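Cel44C (Paenibacillus polymyxa, PDB 2YJQ) probably hydrolyses beta-1,4-glucan backbones such as those of xyloglucan and cellulose, through a family 44 glycoside hydrolase module of a larger multidomain protein. Local coordinates at residues S358-G363 / W391-G396. The protein carries 8 engineered substitutions. Residues are numbered along the deposited sequence; the frame is centred on the assembly and turned at random.
Sequences SYSYGG and WKLKDG. Engineered in segment 358-363: Ser358 (natural residue Glu). With OXZ (tetrahydrooxazine), chain E; BGC (beta-D-glucopyranose), chain C.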
ATOM      1  N   SER A 358       1.471  -2.405   1.503  1.00 16.68           N
ATOM      2  CA  SER A 358       0.945  -2.886   2.752  1.00 16.32           C
ATOM      3  C   SER A 358       1.630  -2.053   3.821  1.00 16.49           C
ATOM      4  O   SER A 358       2.849  -2.110   3.919  1.00 17.02           O
ATOM      5  CB  SER A 358       1.296  -4.388   2.884  1.00 15.39           C
ATOM      6  OG  SER A 358       0.547  -4.967   3.933  1.00 14.79           O
ATOM      7  N   TYR A 359       0.884  -1.249   4.582  1.00 16.60           N
ATOM      8  CA  TYR A 359       1.473  -0.436   5.620  1.00 17.06           C
ATOM      9  C   TYR A 359       0.430  -0.100   6.644  1.00 17.36           C
ATOM     10  O   TYR A 359      -0.762  -0.238   6.352  1.00 18.83           O
ATOM     11  CB  TYR A 359       2.017   0.856   5.040  1.00 16.41           C
ATOM     12  CG  TYR A 359       0.929   1.829   4.566  1.00 16.68           C
ATOM     13  CD1 TYR A 359       0.299   1.646   3.322  1.00 16.25           C
ATOM     14  CD2 TYR A 359       0.536   2.906   5.354  1.00 16.49           C
ATOM     15  CE1 TYR A 359      -0.695   2.527   2.879  1.00 17.14           C
ATOM     16  CE2 TYR A 359      -0.451   3.814   4.909  1.00 16.90           C
ATOM     17  CZ  TYR A 359      -1.061   3.625   3.672  1.00 17.13           C
ATOM     18  OH  TYR A 359      -2.063   4.452   3.204  1.00 15.37           O
ATOM     19  N   SER A 360       0.859   0.377   7.812  1.00 16.73           N
ATOM     20  CA  SER A 360      -0.069   0.807   8.841  1.00 17.60           C
ATOM     21  C   SER A 360       0.680   1.596   9.895  1.00 17.70           C
ATOM     22  O   SER A 360       1.832   1.264  10.179  1.00 18.01           O
ATOM     23  CB  SER A 360      -0.669  -0.444   9.553  1.00 17.47           C
ATOM     24  OG  SER A 360      -1.503  -0.024  10.625  1.00 16.59           O
ATOM     25  N   TYR A 361       0.011   2.549  10.516  1.00 16.98           N
ATOM     26  CA  TYR A 361       0.603   3.330  11.566  1.00 18.46           C
ATOM     27  C   TYR A 361       0.033   2.993  12.940  1.00 19.56           C
ATOM     28  O   TYR A 361       0.401   3.632  13.918  1.00 19.57           O
ATOM     29  CB  TYR A 361       0.470   4.845  11.235  1.00 19.34           C
ATOM     30  CG  TYR A 361       1.521   5.255  10.200  1.00 19.69           C
ATOM     31  CD1 TYR A 361       1.475   4.762   8.893  1.00 19.94           C
ATOM     32  CD2 TYR A 361       2.628   6.009  10.575  1.00 19.97           C
ATOM     33  CE1 TYR A 361       2.469   5.079   7.985  1.00 20.33           C
ATOM     34  CE2 TYR A 361       3.634   6.379   9.642  1.00 19.89           C
ATOM     35  CZ  TYR A 361       3.541   5.893   8.378  1.00 20.54           C
ATOM     36  OH  TYR A 361       4.527   6.175   7.488  1.00 23.19           O
ATOM     37  N   GLY A 362      -0.827   1.965  13.025  1.00 19.65           N
ATOM     38  CA  GLY A 362      -1.342   1.519  14.328  1.00 19.59           C
ATOM     39  C   GLY A 362      -2.358   2.535  14.820  1.00 20.25           C
ATOM     40  O   GLY A 362      -2.806   3.411  14.043  1.00 21.36           O
ATOM     41  N   GLY A 363      -2.726   2.462  16.098  1.00 19.76           N
ATOM     42  CA  GLY A 363      -3.767   3.316  16.651  1.00 18.92           C
ATOM     43  C   GLY A 363      -5.057   3.249  15.859  1.00 19.54           C
ATOM     44  O   GLY A 363      -5.667   4.297  15.556  1.00 20.25           O
ATOM     45  N   TRP A 391      -2.974  -1.892   5.542  1.00 18.92           N
ATOM     46  CA  TRP A 391      -3.053  -3.254   6.049  1.00 20.41           C
ATOM     47  C   TRP A 391      -3.579  -3.285   7.503  1.00 21.82           C
ATOM     48  O   TRP A 391      -3.079  -2.545   8.359  1.00 23.69           O
ATOM     49  CB  TRP A 391      -1.701  -3.986   5.919  1.00 18.82           C
ATOM     50  CG  TRP A 391      -1.800  -5.344   6.488  1.00 18.11           C
ATOM     51  CD1 TRP A 391      -1.622  -5.678   7.784  1.00 18.21           C
ATOM     52  CD2 TRP A 391      -2.174  -6.547   5.804  1.00 17.92           C
ATOM     53  NE1 TRP A 391      -1.815  -7.022   7.964  1.00 18.32           N
ATOM     54  CE2 TRP A 391      -2.174  -7.583   6.770  1.00 18.10           C
ATOM     55  CE3 TRP A 391      -2.469  -6.862   4.458  1.00 17.16           C
ATOM     56  CZ2 TRP A 391      -2.478  -8.922   6.450  1.00 17.87           C
ATOM     57  CZ3 TRP A 391      -2.803  -8.169   4.135  1.00 17.41           C
ATOM     58  CH2 TRP A 391      -2.790  -9.198   5.116  1.00 17.72           C
ATOM     59  N   LYS A 392      -4.591  -4.114   7.766  1.00 21.88           N
ATOM     60  CA  LYS A 392      -5.144  -4.237   9.111  1.00 21.62           C
ATOM     61  C   LYS A 392      -4.269  -5.107  10.024  1.00 21.28           C
ATOM     62  O   LYS A 392      -4.188  -6.314   9.831  1.00 19.97           O
ATOM     63  CB  LYS A 392      -6.614  -4.758   9.076  1.00 20.58           C
ATOM     64  CG  LYS A 392      -7.652  -3.830   8.406  1.00 21.52           C
ATOM     65  CD  LYS A 392      -8.996  -4.524   8.287  1.00 20.99           C
ATOM     66  CE  LYS A 392      -9.737  -4.460   9.611  1.00 21.98           C
ATOM     67  NZ  LYS A 392     -10.945  -5.373   9.574  1.00 21.98           N
ATOM     68  N   LEU A 393      -3.628  -4.486  11.016  1.00 22.22           N
ATOM     69  CA  LEU A 393      -2.843  -5.228  12.004  1.00 24.02           C
ATOM     70  C   LEU A 393      -3.739  -5.641  13.158  1.00 26.21           C
ATOM     71  O   LEU A 393      -3.367  -6.469  13.956  1.00 28.95           O
ATOM     72  CB  LEU A 393      -1.640  -4.419  12.545  1.00 22.54           C
ATOM     73  CG  LEU A 393      -0.546  -3.987  11.552  1.00 21.64           C
ATOM     74  CD1 LEU A 393       0.320  -2.919  12.193  1.00 21.27           C
ATOM     75  CD2 LEU A 393       0.316  -5.119  10.880  1.00 20.36           C
ATOM     76  N   LYS A 394      -4.908  -5.028  13.232  1.00 27.80           N
ATOM     77  CA  LYS A 394      -5.944  -5.394  14.190  1.00 30.64           C
ATOM     78  C   LYS A 394      -7.241  -5.791  13.477  1.00 32.64           C
ATOM     79  O   LYS A 394      -7.731  -5.073  12.555  1.00 29.61           O
ATOM     80  CB  LYS A 394      -6.231  -4.242  15.159  1.00 30.93           C
ATOM     81  CG  LYS A 394      -4.969  -3.806  15.917  1.00 33.42           C
ATOM     82  CD  LYS A 394      -4.876  -4.557  17.267  1.00 34.40           C
ATOM     83  CE  LYS A 394      -3.678  -4.035  18.122  1.00 36.24           C
ATOM     84  NZ  LYS A 394      -2.401  -4.696  17.782  1.00 35.29           N
ATOM     85  N   ASP A 395      -7.791  -6.925  13.937  1.00 33.95           N
ATOM     86  CA  ASP A 395      -9.117  -7.396  13.567  1.00 32.79           C
ATOM     87  C   ASP A 395     -10.230  -6.481  14.083  1.00 31.64           C
ATOM     88  O   ASP A 395     -10.016  -5.678  14.993  1.00 30.78           O
ATOM     89  CB  ASP A 395      -9.323  -8.810  14.079  1.00 37.45           C
ATOM     90  CG  ASP A 395      -8.438  -9.813  13.384  1.00 38.44           C
ATOM     91  OD1 ASP A 395      -7.909  -9.490  12.297  1.00 44.28           O
ATOM     92  OD2 ASP A 395      -8.288 -10.929  13.909  1.00 37.58           O
ATOM     93  N   GLY A 396     -11.415  -6.631  13.486  1.00 31.34           N
ATOM     94  CA  GLY A 396     -12.582  -5.819  13.788  1.00 29.74           C
ATOM     95  C   GLY A 396     -12.506  -4.505  13.049  1.00 29.20           C
ATOM     96  O   GLY A 396     -11.779  -4.359  12.055  1.00 30.43           O
TER
HETATM   97  C6  OXZ E1518       2.392  -8.302   9.781  1.00 17.10           C
HETATM   98  C5  OXZ E1518       1.949  -8.211   8.318  1.00 16.50           C
HETATM   99  C4  OXZ E1518       1.342  -9.539   7.758  1.00 16.85           C
HETATM  100  C3  OXZ E1518       1.065  -9.473   6.256  1.00 16.18           C
HETATM  101  C2  OXZ E1518       2.316  -9.053   5.432  1.00 16.06           C
HETATM  102  O6  OXZ E1518       3.325  -9.411   9.884  1.00 15.78           O
HETATM  103  O5  OXZ E1518       3.121  -7.982   7.524  1.00 15.87           O
HETATM  104  O4  OXZ E1518       0.120  -9.822   8.440  1.00 18.52           O
HETATM  105  O3  OXZ E1518       0.496 -10.699   5.724  1.00 16.04           O
HETATM  106  N1  OXZ E1518       2.927  -7.904   6.138  1.00 16.69           N
HETATM  107  C2  BGC C   1      -0.917 -11.318  10.056  1.00 19.32           C
HETATM  108  C3  BGC C   1      -1.304 -12.760  10.352  1.00 19.82           C
HETATM  109  C4  BGC C   1      -2.127 -13.284   9.173  1.00 20.47           C
HETATM  110  C5  BGC C   1      -1.517 -13.006   7.802  1.00 21.25           C
HETATM  111  C6  BGC C   1      -2.515 -13.315   6.701  1.00 21.54           C
HETATM  112  C1  BGC C   1      -0.187 -11.219   8.702  1.00 19.36           C
HETATM  113  O2  BGC C   1      -0.057 -10.815  11.079  1.00 20.00           O
HETATM  114  O3  BGC C   1      -2.235 -12.706  11.431  1.00 20.83           O
HETATM  115  O4  BGC C   1      -2.205 -14.656   9.202  1.00 21.08           O
HETATM  116  O5  BGC C   1      -1.121 -11.633   7.688  1.00 19.90           O
HETATM  117  O6  BGC C   1      -1.786 -13.075   5.490  1.00 23.39           O
HETATM  118  O   HOH W   1      -3.291  -1.680  11.432  1.00 19.16           O
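Trp391 and Ser358 meet at the C-terminal ends of neighbouring barrel strands, where OG of Ser358 lies 3.2 Å from CB of Trp391 and approaches the indole obliquely. Ser358 is engineered, the natural residue being Glu; its hydroxyl is hydrogen-bonded to Tyr286, whose OH also bonds the tetrahydrooxazine. One direct hydrogen bond ties the two backbones, Trp391 N to Tyr359 O at 2.9 Å, bent to 148° at the hydrogen. Beyond it a water takes over: it accepts from Leu393 N at 2.9 Å, donates to Trp391 O, and lies 2.6 Å from Ser360 OG. That hydroxyl also accepts from Gly362 N, closing an ST turn. Ser360 CB packs against Leu393 CD1 at 3.8 Å, while the other methyl, CD2, reaches C6 of the tetrahydrooxazine at 4.0 Å. The Trp391 indole leads away from 358-363 toward the sugars because chi1 of 178° sets CG opposite the backbone N. C3 of the tetrahydrooxazine sits 3.6 Å above the indole plane, over one face and offset toward the rim, and CZ2 reaches O5 of the adjoining glucose at 3.3 Å. Asn31 and Gln32 also touch the Trp391 side chain. The contact thus joins the end of strand 353-359 and its following loop to the loop after strand 387-390, the last two TIM-barrel strands, with Tyr359 O and Trp391 N paired directly and Trp391 O and Leu393 N through water.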